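Glycosyl hydrolases family 31 family protein (PDB 6DRU) removes alpha-xylose from the non-reducing terminal glucose of xyloglucan oligosaccharides, as an alpha-xylosidase of glycoside hydrolase family 31. Local coordinates at residues Y259-Q270 / L301-V312; A318-P326 / G388-A397. All blocks are in the same frame, centred on the assembly; numbering follows the deposited sequence.

Contact 1: Y259-Q270 / L301-V312; sequences YENQTEVELLAQ and LWPNVAQMSARV. With NAG (2-acetamido-2-deoxy-beta-D-glucopyranose), chain C; MAN (alpha-D-mannopyranose), chain D; BMA (beta-D-mannopyranose), chain B; NAG (2-acetamido-2-deoxy-beta-D-glucopyranose), chain E.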
loop_
_atom_site.group_PDB
_atom_site.type_symbol
_atom_site.label_atom_id
_atom_site.label_comp_id
_atom_site.label_asym_id
_atom_site.label_seq_id
_atom_site.Cartn_x
_atom_site.Cartn_y
_atom_site.Cartn_z
ATOM N N TYR A 259 -46.222 0.747 -8.626
ATOM C CA TYR A 259 -47.378 -0.137 -8.716
ATOM C C TYR A 259 -47.094 -1.386 -7.892
ATOM O O TYR A 259 -46.169 -2.147 -8.199
ATOM C CB TYR A 259 -47.690 -0.472 -10.173
ATOM C CG TYR A 259 -47.917 0.767 -11.011
ATOM C CD1 TYR A 259 -49.004 1.596 -10.772
ATOM C CD2 TYR A 259 -47.039 1.115 -12.029
ATOM C CE1 TYR A 259 -49.213 2.735 -11.525
ATOM C CE2 TYR A 259 -47.241 2.252 -12.788
ATOM C CZ TYR A 259 -48.328 3.059 -12.530
ATOM O OH TYR A 259 -48.533 4.190 -13.286
ATOM N N GLU A 260 -47.896 -1.598 -6.849
ATOM C CA GLU A 260 -47.494 -2.443 -5.732
ATOM C C GLU A 260 -47.943 -3.894 -5.858
ATOM O O GLU A 260 -47.219 -4.791 -5.410
ATOM C CB GLU A 260 -48.023 -1.838 -4.428
ATOM C CG GLU A 260 -47.388 -2.387 -3.169
ATOM C CD GLU A 260 -48.249 -3.435 -2.505
ATOM O OE1 GLU A 260 -49.268 -3.829 -3.109
ATOM O OE2 GLU A 260 -47.908 -3.865 -1.384
ATOM N N ASN A 261 -49.109 -4.161 -6.442
ATOM C CA ASN A 261 -49.587 -5.531 -6.587
ATOM C C ASN A 261 -50.128 -5.735 -7.999
ATOM O O ASN A 261 -50.201 -4.802 -8.805
ATOM C CB ASN A 261 -50.642 -5.877 -5.524
ATOM C CG ASN A 261 -51.957 -5.137 -5.724
ATOM O OD1 ASN A 261 -52.687 -5.390 -6.682
ATOM N ND2 ASN A 261 -52.273 -4.234 -4.802
ATOM N N GLN A 262 -50.516 -6.981 -8.292
ATOM C CA GLN A 262 -50.942 -7.335 -9.642
ATOM C C GLN A 262 -52.250 -6.651 -10.016
ATOM O O GLN A 262 -52.417 -6.197 -11.155
ATOM C CB GLN A 262 -51.075 -8.851 -9.771
ATOM C CG GLN A 262 -51.690 -9.301 -11.087
ATOM C CD GLN A 262 -51.684 -10.807 -11.255
ATOM O OE1 GLN A 262 -50.974 -11.521 -10.546
ATOM N NE2 GLN A 262 -52.481 -11.299 -12.195
ATOM N N THR A 263 -53.193 -6.570 -9.076
ATOM C CA THR A 263 -54.499 -6.005 -9.398
ATOM C C THR A 263 -54.411 -4.510 -9.681
ATOM O O THR A 263 -55.153 -3.998 -10.526
ATOM C CB THR A 263 -55.478 -6.285 -8.254
ATOM O OG1 THR A 263 -55.861 -7.665 -8.278
ATOM C CG2 THR A 263 -56.722 -5.410 -8.356
ATOM N N GLU A 264 -53.474 -3.807 -9.042
ATOM C CA GLU A 264 -53.283 -2.394 -9.357
ATOM C C GLU A 264 -52.780 -2.213 -10.784
ATOM O O GLU A 264 -53.179 -1.267 -11.475
ATOM C CB GLU A 264 -52.316 -1.758 -8.360
ATOM C CG GLU A 264 -52.007 -0.299 -8.647
ATOM C CD GLU A 264 -51.138 0.337 -7.581
ATOM O OE1 GLU A 264 -51.015 -0.247 -6.483
ATOM O OE2 GLU A 264 -50.590 1.431 -7.838
ATOM N N VAL A 265 -51.908 -3.112 -11.245
ATOM C CA VAL A 265 -51.418 -3.037 -12.617
ATOM C C VAL A 265 -52.532 -3.368 -13.601
ATOM O O VAL A 265 -52.636 -2.759 -14.671
ATOM C CB VAL A 265 -50.200 -3.961 -12.796
ATOM C CG1 VAL A 265 -49.794 -4.036 -14.258
ATOM C CG2 VAL A 265 -49.041 -3.467 -11.948
ATOM N N GLU A 266 -53.383 -4.337 -13.261
ATOM C CA GLU A 266 -54.468 -4.700 -14.167
ATOM C C GLU A 266 -55.519 -3.598 -14.253
ATOM O O GLU A 266 -56.093 -3.367 -15.323
ATOM C CB GLU A 266 -55.099 -6.021 -13.733
ATOM C CG GLU A 266 -54.233 -7.237 -14.020
ATOM C CD GLU A 266 -54.811 -8.520 -13.458
ATOM O OE1 GLU A 266 -55.549 -8.454 -12.452
ATOM O OE2 GLU A 266 -54.534 -9.597 -14.030
ATOM N N LEU A 267 -55.783 -2.895 -13.145
ATOM C CA LEU A 267 -56.722 -1.778 -13.204
ATOM C C LEU A 267 -56.131 -0.593 -13.953
ATOM O O LEU A 267 -56.875 0.196 -14.545
ATOM C CB LEU A 267 -57.148 -1.357 -11.797
ATOM C CG LEU A 267 -57.850 -2.410 -10.938
ATOM C CD1 LEU A 267 -58.178 -1.850 -9.559
ATOM C CD2 LEU A 267 -59.100 -2.933 -11.630
ATOM N N LEU A 268 -54.805 -0.451 -13.938
ATOM C CA LEU A 268 -54.163 0.610 -14.708
ATOM C C LEU A 268 -54.366 0.399 -16.204
ATOM O O LEU A 268 -54.689 1.340 -16.938
ATOM C CB LEU A 268 -52.677 0.671 -14.359
ATOM C CG LEU A 268 -51.811 1.699 -15.084
ATOM C CD1 LEU A 268 -52.253 3.112 -14.747
ATOM C CD2 LEU A 268 -50.370 1.486 -14.679
ATOM N N ALA A 269 -54.175 -0.836 -16.676
ATOM C CA ALA A 269 -54.427 -1.137 -18.081
ATOM C C ALA A 269 -55.904 -0.978 -18.423
ATOM O O ALA A 269 -56.247 -0.546 -19.529
ATOM C CB ALA A 269 -53.948 -2.552 -18.409
ATOM N N GLN A 270 -56.790 -1.327 -17.488
ATOM C CA GLN A 270 -58.217 -1.119 -17.709
ATOM C C GLN A 270 -58.551 0.361 -17.844
ATOM O O GLN A 270 -59.449 0.727 -18.612
ATOM C CB GLN A 270 -59.022 -1.749 -16.573
ATOM C CG GLN A 270 -60.496 -1.945 -16.888
ATOM C CD GLN A 270 -60.735 -3.069 -17.878
ATOM O OE1 GLN A 270 -60.500 -4.238 -17.574
ATOM N NE2 GLN A 270 -61.202 -2.719 -19.072
ATOM N N LEU A 301 -48.090 -10.818 -3.700
ATOM C CA LEU A 301 -48.689 -9.655 -4.332
ATOM C C LEU A 301 -48.757 -9.750 -5.850
ATOM O O LEU A 301 -49.430 -8.920 -6.473
ATOM C CB LEU A 301 -47.919 -8.384 -3.942
ATOM C CG LEU A 301 -47.795 -8.162 -2.435
ATOM C CD1 LEU A 301 -46.565 -7.328 -2.102
ATOM C CD2 LEU A 301 -49.057 -7.507 -1.895
ATOM N N TRP A 302 -48.090 -10.730 -6.459
ATOM C CA TRP A 302 -48.133 -10.955 -7.904
ATOM C C TRP A 302 -48.396 -12.435 -8.150
ATOM O O TRP A 302 -47.517 -13.167 -8.622
ATOM C CB TRP A 302 -46.830 -10.503 -8.566
ATOM C CG TRP A 302 -46.373 -9.145 -8.119
ATOM C CD1 TRP A 302 -45.610 -8.857 -7.023
ATOM C CD2 TRP A 302 -46.652 -7.892 -8.753
ATOM N NE1 TRP A 302 -45.396 -7.503 -6.938
ATOM C CE2 TRP A 302 -46.024 -6.887 -7.988
ATOM C CE3 TRP A 302 -47.369 -7.521 -9.893
ATOM C CZ2 TRP A 302 -46.093 -5.538 -8.327
ATOM C CZ3 TRP A 302 -47.436 -6.181 -10.228
ATOM C CH2 TRP A 302 -46.802 -5.206 -9.449
ATOM N N PRO A 303 -49.612 -12.905 -7.852
ATOM C CA PRO A 303 -49.843 -14.361 -7.833
ATOM C C PRO A 303 -49.724 -15.029 -9.191
ATOM O O PRO A 303 -49.207 -16.150 -9.276
ATOM C CB PRO A 303 -51.265 -14.477 -7.267
ATOM C CG PRO A 303 -51.902 -13.164 -7.574
ATOM C CD PRO A 303 -50.811 -12.147 -7.462
ATOM N N ASN A 304 -50.185 -14.383 -10.259
ATOM C CA ASN A 304 -50.163 -14.960 -11.603
ATOM C C ASN A 304 -49.668 -13.877 -12.556
ATOM O O ASN A 304 -50.461 -13.081 -13.069
ATOM C CB ASN A 304 -51.548 -15.473 -11.995
ATOM C CG ASN A 304 -51.522 -16.351 -13.232
ATOM O OD1 ASN A 304 -50.574 -16.313 -14.018
ATOM N ND2 ASN A 304 -52.574 -17.140 -13.415
ATOM N N VAL A 305 -48.357 -13.856 -12.809
ATOM C CA VAL A 305 -47.792 -12.759 -13.587
ATOM C C VAL A 305 -47.920 -13.005 -15.084
ATOM O O VAL A 305 -47.900 -12.047 -15.865
ATOM C CB VAL A 305 -46.327 -12.490 -13.191
ATOM C CG1 VAL A 305 -46.166 -12.543 -11.673
ATOM C CG2 VAL A 305 -45.401 -13.453 -13.857
ATOM N N ALA A 306 -48.024 -14.262 -15.513
ATOM C CA ALA A 306 -48.293 -14.527 -16.922
ATOM C C ALA A 306 -49.685 -14.047 -17.309
ATOM O O ALA A 306 -49.895 -13.557 -18.425
ATOM C CB ALA A 306 -48.135 -16.016 -17.223
ATOM N N GLN A 307 -50.649 -14.172 -16.392
ATOM C CA GLN A 307 -51.988 -13.646 -16.635
ATOM C C GLN A 307 -52.012 -12.126 -16.590
ATOM O O GLN A 307 -52.769 -11.498 -17.339
ATOM C CB GLN A 307 -52.971 -14.209 -15.610
ATOM C CG GLN A 307 -54.425 -13.895 -15.912
ATOM C CD GLN A 307 -55.294 -13.929 -14.670
ATOM O OE1 GLN A 307 -55.018 -14.667 -13.725
ATOM N NE2 GLN A 307 -56.345 -13.115 -14.660
ATOM N N MET A 308 -51.196 -11.519 -15.728
ATOM C CA MET A 308 -51.164 -10.064 -15.639
ATOM C C MET A 308 -50.628 -9.453 -16.927
ATOM O O MET A 308 -51.207 -8.502 -17.465
ATOM C CB MET A 308 -50.319 -9.627 -14.444
ATOM C CG MET A 308 -50.178 -8.119 -14.309
ATOM S SD MET A 308 -48.941 -7.634 -13.091
ATOM C CE MET A 308 -47.451 -8.268 -13.858
ATOM N N SER A 309 -49.515 -9.986 -17.433
ATOM C CA SER A 309 -48.932 -9.449 -18.657
ATOM C C SER A 309 -49.853 -9.670 -19.849
ATOM O O SER A 309 -49.956 -8.807 -20.730
ATOM C CB SER A 309 -47.568 -10.091 -18.907
ATOM O OG SER A 309 -47.711 -11.448 -19.289
ATOM N N ALA A 310 -50.537 -10.817 -19.893
ATOM C CA ALA A 310 -51.452 -11.087 -20.996
ATOM C C ALA A 310 -52.672 -10.179 -20.930
ATOM O O ALA A 310 -53.163 -9.714 -21.965
ATOM C CB ALA A 310 -51.873 -12.555 -20.984
ATOM N N ARG A 311 -53.172 -9.911 -19.722
ATOM C CA ARG A 311 -54.307 -9.006 -19.579
ATOM C C ARG A 311 -53.921 -7.580 -19.951
ATOM O O ARG A 311 -54.718 -6.855 -20.558
ATOM C CB ARG A 311 -54.851 -9.061 -18.153
ATOM C CG ARG A 311 -56.238 -8.453 -17.997
ATOM C CD ARG A 311 -57.319 -9.364 -18.565
ATOM N NE ARG A 311 -58.623 -8.705 -18.609
ATOM C CZ ARG A 311 -59.266 -8.390 -19.731
ATOM N NH1 ARG A 311 -58.729 -8.678 -20.909
ATOM N NH2 ARG A 311 -60.447 -7.789 -19.674
ATOM N N VAL A 312 -52.710 -7.156 -19.585
ATOM C CA VAL A 312 -52.249 -5.819 -19.952
ATOM C C VAL A 312 -52.146 -5.689 -21.465
ATOM O O VAL A 312 -52.525 -4.660 -22.042
ATOM C CB VAL A 312 -50.911 -5.505 -19.258
ATOM C CG1 VAL A 312 -50.262 -4.270 -19.869
ATOM C CG2 VAL A 312 -51.122 -5.303 -17.769
HETATM C C1 NAG C . -53.704 -3.912 -4.647
HETATM C C2 NAG C . -54.124 -3.750 -3.201
HETATM C C3 NAG C . -55.472 -3.143 -3.063
HETATM C C4 NAG C . -55.561 -1.879 -3.886
HETATM C C5 NAG C . -55.169 -2.178 -5.316
HETATM C C6 NAG C . -55.203 -0.909 -6.136
HETATM C C7 NAG C . -53.027 -5.320 -1.679
HETATM C C8 NAG C . -51.954 -4.287 -1.447
HETATM N N2 NAG C . -54.094 -5.018 -2.560
HETATM O O3 NAG C . -55.737 -2.887 -1.703
HETATM O O4 NAG C . -56.879 -1.388 -3.839
HETATM O O5 NAG C . -53.862 -2.694 -5.331
HETATM O O6 NAG C . -54.397 0.067 -5.513
HETATM O O7 NAG C . -52.972 -6.394 -1.115
HETATM C C1 MAN D . -54.245 -10.133 -1.150
HETATM C C2 MAN D . -55.126 -11.195 -1.763
HETATM C C3 MAN D . -54.425 -11.791 -2.966
HETATM C C4 MAN D . -53.867 -10.719 -3.880
HETATM C C5 MAN D . -53.209 -9.597 -3.101
HETATM C C6 MAN D . -52.874 -8.456 -4.039
HETATM O O2 MAN D . -56.349 -10.620 -2.160
HETATM O O3 MAN D . -55.345 -12.577 -3.689
HETATM O O4 MAN D . -52.904 -11.305 -4.724
HETATM O O5 MAN D . -54.071 -9.114 -2.100
HETATM O O6 MAN D . -53.163 -8.808 -5.375
HETATM C C1 BMA B . -48.234 -5.005 2.276
HETATM C C2 BMA B . -49.357 -4.206 1.612
HETATM C C3 BMA B . -50.665 -4.483 2.356
HETATM C C4 BMA B . -50.935 -5.989 2.494
HETATM C C5 BMA B . -49.710 -6.684 3.105
HETATM C C6 BMA B . -49.858 -8.193 3.176
HETATM O O2 BMA B . -49.518 -4.675 0.286
HETATM O O3 BMA B . -51.775 -3.840 1.738
HETATM O O4 BMA B . -52.060 -6.200 3.332
HETATM O O5 BMA B . -48.559 -6.378 2.303
HETATM O O6 BMA B . -50.580 -8.630 2.033
HETATM C C1 NAG E . -43.243 -5.312 2.096
HETATM C C2 NAG E . -44.165 -6.509 2.022
HETATM C C3 NAG E . -45.444 -6.185 1.345
HETATM C C4 NAG E . -46.067 -4.959 1.975
HETATM C C5 NAG E . -45.071 -3.824 1.896
HETATM C C6 NAG E . -45.655 -2.562 2.494
HETATM C C7 NAG E . -42.952 -8.662 2.016
HETATM C C8 NAG E . -42.278 -9.774 1.243
HETATM N N2 NAG E . -43.523 -7.564 1.318
HETATM O O3 NAG E . -46.292 -7.309 1.403
HETATM O O4 NAG E . -47.252 -4.612 1.298
HETATM O O5 NAG E . -43.921 -4.195 2.616
HETATM O O6 NAG E . -44.659 -1.890 3.233
HETATM O O7 NAG E . -43.007 -8.708 3.228
HETATM O O HOH W 1 -44.911 -5.234 -4.767
#

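Contact 2: A318-P326 / G388-A397; sequences AEMMASLWP and GIKNFWIDQA. With XYS (alpha-D-xylopyranose), chain N; BGC (beta-D-glucopyranose), chain F.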
loop_
_atom_site.group_PDB
_atom_site.type_symbol
_atom_site.label_atom_id
_atom_site.label_comp_id
_atom_site.label_asym_id
_atom_site.label_seq_id
_atom_site.Cartn_x
_atom_site.Cartn_y
_atom_site.Cartn_z
ATOM N N ALA A 318 -49.830 -2.908 -24.620
ATOM C CA ALA A 318 -48.547 -2.447 -24.121
ATOM C C ALA A 318 -47.699 -3.615 -23.636
ATOM O O ALA A 318 -48.212 -4.622 -23.139
ATOM C CB ALA A 318 -48.748 -1.446 -22.982
ATOM N N GLU A 319 -46.387 -3.476 -23.801
ATOM C CA GLU A 319 -45.461 -4.411 -23.190
ATOM C C GLU A 319 -45.218 -4.017 -21.736
ATOM O O GLU A 319 -45.693 -2.985 -21.257
ATOM C CB GLU A 319 -44.150 -4.459 -23.971
ATOM C CG GLU A 319 -44.280 -5.098 -25.344
ATOM C CD GLU A 319 -43.313 -6.251 -25.544
ATOM O OE1 GLU A 319 -43.535 -7.330 -24.955
ATOM O OE2 GLU A 319 -42.332 -6.077 -26.299
ATOM N N MET A 320 -44.464 -4.849 -21.025
ATOM C CA MET A 320 -44.222 -4.638 -19.606
ATOM C C MET A 320 -42.730 -4.630 -19.310
ATOM O O MET A 320 -41.932 -5.254 -20.015
ATOM C CB MET A 320 -44.915 -5.710 -18.755
ATOM C CG MET A 320 -46.429 -5.711 -18.886
ATOM S SD MET A 320 -47.243 -6.250 -17.372
ATOM C CE MET A 320 -46.748 -4.947 -16.246
ATOM N N MET A 321 -42.367 -3.903 -18.253
ATOM C CA MET A 321 -40.997 -3.813 -17.772
ATOM C C MET A 321 -40.995 -3.951 -16.257
ATOM O O MET A 321 -41.874 -3.413 -15.578
ATOM C CB MET A 321 -40.339 -2.485 -18.180
ATOM C CG MET A 321 -38.941 -2.288 -17.620
ATOM S SD MET A 321 -38.134 -0.784 -18.197
ATOM C CE MET A 321 -37.725 -1.241 -19.881
ATOM N N ALA A 322 -40.008 -4.674 -15.731
ATOM C CA ALA A 322 -39.890 -4.904 -14.299
ATOM C C ALA A 322 -38.499 -4.504 -13.826
ATOM O O ALA A 322 -37.534 -4.489 -14.596
ATOM C CB ALA A 322 -40.170 -6.366 -13.939
ATOM N N SER A 323 -38.406 -4.192 -12.537
ATOM C CA SER A 323 -37.190 -3.669 -11.933
ATOM C C SER A 323 -36.424 -4.764 -11.203
ATOM O O SER A 323 -37.010 -5.692 -10.640
ATOM C CB SER A 323 -37.518 -2.536 -10.956
ATOM O OG SER A 323 -36.406 -2.228 -10.133
ATOM N N LEU A 324 -35.098 -4.642 -11.217
ATOM C CA LEU A 324 -34.234 -5.529 -10.453
ATOM C C LEU A 324 -33.022 -4.745 -9.972
ATOM O O LEU A 324 -32.496 -3.893 -10.693
ATOM C CB LEU A 324 -33.789 -6.745 -11.277
ATOM C CG LEU A 324 -32.937 -6.502 -12.524
ATOM C CD1 LEU A 324 -31.852 -7.559 -12.644
ATOM C CD2 LEU A 324 -33.809 -6.491 -13.767
ATOM N N TRP A 325 -32.597 -5.028 -8.746
ATOM C CA TRP A 325 -31.400 -4.445 -8.167
ATOM C C TRP A 325 -30.277 -5.478 -8.118
ATOM O O TRP A 325 -30.539 -6.682 -8.038
ATOM C CB TRP A 325 -31.660 -3.920 -6.751
ATOM C CG TRP A 325 -32.284 -2.562 -6.707
ATOM C CD1 TRP A 325 -33.077 -1.989 -7.656
ATOM C CD2 TRP A 325 -32.163 -1.600 -5.651
ATOM N NE1 TRP A 325 -33.459 -0.731 -7.258
ATOM C CE2 TRP A 325 -32.912 -0.469 -6.028
ATOM C CE3 TRP A 325 -31.496 -1.588 -4.423
ATOM C CZ2 TRP A 325 -33.012 0.661 -5.222
ATOM C CZ3 TRP A 325 -31.596 -0.464 -3.624
ATOM C CH2 TRP A 325 -32.348 0.645 -4.027
ATOM N N PRO A 326 -29.016 -5.041 -8.173
ATOM C CA PRO A 326 -27.897 -5.990 -8.121
ATOM C C PRO A 326 -27.571 -6.490 -6.723
ATOM O O PRO A 326 -26.656 -7.310 -6.577
ATOM C CB PRO A 326 -26.734 -5.168 -8.693
ATOM C CG PRO A 326 -27.049 -3.771 -8.284
ATOM C CD PRO A 326 -28.553 -3.649 -8.325
ATOM N N GLY A 388 -44.209 -12.952 -19.859
ATOM C CA GLY A 388 -44.773 -11.774 -20.482
ATOM C C GLY A 388 -44.078 -10.469 -20.158
ATOM O O GLY A 388 -44.381 -9.453 -20.797
ATOM N N ILE A 389 -43.159 -10.460 -19.200
ATOM C CA ILE A 389 -42.392 -9.268 -18.860
ATOM C C ILE A 389 -41.020 -9.442 -19.501
ATOM O O ILE A 389 -40.127 -10.070 -18.929
ATOM C CB ILE A 389 -42.301 -9.063 -17.346
ATOM C CG1 ILE A 389 -43.703 -8.975 -16.744
ATOM C CG2 ILE A 389 -41.508 -7.803 -17.025
ATOM C CD1 ILE A 389 -43.741 -9.180 -15.252
ATOM N N LYS A 390 -40.845 -8.875 -20.695
ATOM C CA LYS A 390 -39.650 -9.109 -21.494
ATOM C C LYS A 390 -38.767 -7.876 -21.622
ATOM O O LYS A 390 -37.823 -7.880 -22.417
ATOM C CB LYS A 390 -40.048 -9.619 -22.878
ATOM C CG LYS A 390 -41.090 -10.725 -22.836
ATOM C CD LYS A 390 -41.409 -11.254 -24.222
ATOM C CE LYS A 390 -41.804 -12.720 -24.165
ATOM N NZ LYS A 390 -41.567 -13.412 -25.463
ATOM N N ASN A 391 -39.042 -6.828 -20.854
ATOM C CA ASN A 391 -38.177 -5.661 -20.771
ATOM C C ASN A 391 -37.781 -5.468 -19.316
ATOM O O ASN A 391 -38.581 -5.726 -18.412
ATOM C CB ASN A 391 -38.879 -4.416 -21.317
ATOM C CG ASN A 391 -39.370 -4.605 -22.741
ATOM O OD1 ASN A 391 -38.626 -4.396 -23.701
ATOM N ND2 ASN A 391 -40.626 -5.013 -22.885
ATOM N N PHE A 392 -36.546 -5.031 -19.081
ATOM C CA PHE A 392 -35.983 -5.068 -17.739
ATOM C C PHE A 392 -35.410 -3.717 -17.341
ATOM O O PHE A 392 -34.762 -3.038 -18.142
ATOM C CB PHE A 392 -34.916 -6.154 -17.639
ATOM C CG PHE A 392 -35.468 -7.538 -17.790
ATOM C CD1 PHE A 392 -36.115 -8.153 -16.734
ATOM C CD2 PHE A 392 -35.369 -8.212 -18.996
ATOM C CE1 PHE A 392 -36.636 -9.424 -16.869
ATOM C CE2 PHE A 392 -35.891 -9.485 -19.138
ATOM C CZ PHE A 392 -36.526 -10.092 -18.072
ATOM N N TRP A 393 -35.652 -3.344 -16.089
ATOM C CA TRP A 393 -35.210 -2.078 -15.514
ATOM C C TRP A 393 -34.066 -2.386 -14.553
ATOM O O TRP A 393 -34.295 -2.787 -13.408
ATOM C CB TRP A 393 -36.373 -1.382 -14.811
ATOM C CG TRP A 393 -36.068 -0.007 -14.315
ATOM C CD1 TRP A 393 -34.919 0.699 -14.505
ATOM C CD2 TRP A 393 -36.935 0.836 -13.545
ATOM N NE1 TRP A 393 -35.014 1.926 -13.900
ATOM C CE2 TRP A 393 -36.242 2.036 -13.304
ATOM C CE3 TRP A 393 -38.229 0.689 -13.035
ATOM C CZ2 TRP A 393 -36.797 3.087 -12.576
ATOM C CZ3 TRP A 393 -38.780 1.733 -12.315
ATOM C CH2 TRP A 393 -38.064 2.916 -12.091
ATOM N N ILE A 394 -32.834 -2.212 -15.027
ATOM C CA ILE A 394 -31.644 -2.542 -14.242
ATOM C C ILE A 394 -31.211 -1.275 -13.512
ATOM O O ILE A 394 -30.389 -0.493 -13.991
ATOM C CB ILE A 394 -30.538 -3.139 -15.102
ATOM C CG1 ILE A 394 -30.513 -2.476 -16.482
ATOM C CG2 ILE A 394 -30.753 -4.624 -15.200
ATOM C CD1 ILE A 394 -29.394 -2.962 -17.380
ATOM N N ASP A 395 -31.767 -1.090 -12.324
ATOM C CA ASP A 395 -31.612 0.123 -11.544
ATOM C C ASP A 395 -30.520 -0.057 -10.496
ATOM O O ASP A 395 -30.232 -1.176 -10.062
ATOM C CB ASP A 395 -32.945 0.473 -10.878
ATOM C CG ASP A 395 -32.896 1.766 -10.098
ATOM O OD1 ASP A 395 -33.480 1.802 -8.994
ATOM O OD2 ASP A 395 -32.259 2.730 -10.570
ATOM N N GLN A 396 -29.898 1.060 -10.114
ATOM C CA GLN A 396 -28.990 1.111 -8.965
ATOM C C GLN A 396 -27.777 0.203 -9.147
ATOM O O GLN A 396 -27.306 -0.429 -8.199
ATOM C CB GLN A 396 -29.729 0.773 -7.670
ATOM C CG GLN A 396 -30.636 1.884 -7.201
ATOM C CD GLN A 396 -30.028 2.679 -6.071
ATOM O OE1 GLN A 396 -29.576 2.114 -5.078
ATOM N NE2 GLN A 396 -30.009 3.998 -6.215
ATOM N N ALA A 397 -27.260 0.140 -10.371
ATOM C CA ALA A 397 -26.108 -0.694 -10.696
ATOM C C ALA A 397 -24.894 0.151 -11.077
ATOM O O ALA A 397 -24.183 -0.150 -12.037
ATOM C CB ALA A 397 -26.449 -1.671 -11.815
HETATM C C1 XYS N . -33.986 4.413 -7.581
HETATM C C2 XYS N . -34.348 4.768 -9.005
HETATM C C3 XYS N . -35.813 5.138 -9.064
HETATM C C4 XYS N . -36.642 4.030 -8.454
HETATM C C5 XYS N . -36.103 3.697 -7.080
HETATM O O1 XYS N . -34.250 5.515 -6.744
HETATM O O2 XYS N . -33.560 5.851 -9.438
HETATM O O3 XYS N . -36.199 5.334 -10.405
HETATM O O4 XYS N . -37.979 4.456 -8.341
HETATM O O5 XYS N . -34.751 3.304 -7.172
HETATM C C2 BGC F . -32.227 7.354 -0.976
HETATM C C3 BGC F . -31.180 6.730 -1.832
HETATM C C4 BGC F . -31.743 5.461 -2.499
HETATM C C5 BGC F . -33.047 5.767 -3.182
HETATM C C6 BGC F . -33.655 4.482 -3.725
HETATM C C1 BGC F . -33.438 7.609 -1.836
HETATM O O2 BGC F . -31.748 8.596 -0.415
HETATM O O3 BGC F . -30.088 6.408 -1.049
HETATM O O4 BGC F . -30.826 4.981 -3.457
HETATM O O5 BGC F . -33.954 6.347 -2.265
HETATM O O6 BGC F . -35.028 4.682 -3.988
HETATM O O HOH W 2 -35.973 0.613 -9.763
HETATM O O HOH W 3 -29.876 -3.654 -11.681
#

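Contact 1: Y259-Q270 / L301-V312
Gln262 and Trp302 carry this contact, which joins helix 262-270 and the turn before it to helix 305-312 and the loop leading into it, on the outside of the TIM barrel. The helix axes run almost parallel (11°) about 9.4 Å apart. Gln262 gives the most area. With CG anti to its own N (chi1 172°) and the rest of the chain extended, it slides past Met308, pointing the opposite way, and lays its amide against the start of the second helix. There OE1 accepts from Asn304 N at 3.0 Å, in the carbonyl plane and on a lone pair, while NE2 donates to Glu266 OE2 at 3.2 Å; a glutamine suits a place that needs a donor and an acceptor side by side. The backbone adds a bond from Gln262 N to Leu301 O (2.9 Å).

The start of the first helix runs over one face of the Trp302 indole, toward its rim, with Asn261 C and Gln262 N above it. At the ring edge, Tyr259 O lies in plane near CH2 (3.4 Å) and Val265 CG2 meets CZ3 (3.6 Å). Val265, Ala269, Met308 and Val312 form the apolar seam, Ala269 adding little bulk where its CA is 5.5 Å from Val312 CA.

Leu301 packs its CB on that of Asn261, and its CD1 lies 3.8 Å from Glu260 OE2. Its methyls also border the glycan, where an aliphatic chain can pack without needing polar partners. Asn261 is the N-cap, its OD1 accepting from Glu264 N, and its ND2 is bonded covalently to C1 of an N-acetylglucosamine.

Contact 2: A318-P326 / G388-A397
Backbone hydrogen bonds join Met321-Leu324 to Asn391-Ile394 as adjacent parallel strands of the TIM barrel. Ala322 N donates to Asn391 O, Trp393 N to Ala322 O (2.7 Å) and Leu324 N to Trp393 O; a weak bond from Asp395 N to Leu324 O extends the pairing to the catalytic end. At the other end Asn391 ND2 donates to Met320 O (3.2 Å), while its OD1 accepts from Val466 N, so one amide ties the strand to both sides.

Apolar contacts differ by face. On one, Leu324 CD2 meets Phe392 CB and Ile394 CG2, and the small Ala322 leaves room for Ile389 CG2, 3.7 Å from its CB. On the other, Met321 crosses Trp393 at about a right angle, its SD in an oblique Met-aromatic contact.

At the C-terminal ends of the strands lies the sugar site. With CG anti to N (chi1 -177°), the active-site Asp395 brings its carboxylate up to the bound xylose, OD1 2.7 Å from O5. Trp325 NE1 gives OD1 a weak bond, and a water linked to Ser323 OG donates to it. The flat Trp325 indole offers a face to Gln396 CG, a CH-pi contact, and an edge to the xylose.

Outside the pair, helix 370-385 covers Ala322 and Leu324, helix 439-455 packs on Ile394, and strands 281-284 and 467-469 flank the two.

Both contacts belong to the TIM-barrel domain and follow one another along the chain, helix 305-316 leading into strand 319-328. Contact 1 joins two outer helices near the glycan-bearing surface; contact 2 lies deeper, between strands of the barrel wall, and reaches the xylose pocket. Their chemistry follows their place: contact 1 is made mainly through side chains, with one backbone bond where the first helix begins, whereas the strands are held chiefly by regular backbone bonds. Sugars differ too, attached covalently at contact 1 but bound as ligand at contact 2. The two layers touch where Val265 CG1 packs on Met320 CE (3.7 Å) and Ser309 approaches Gly388.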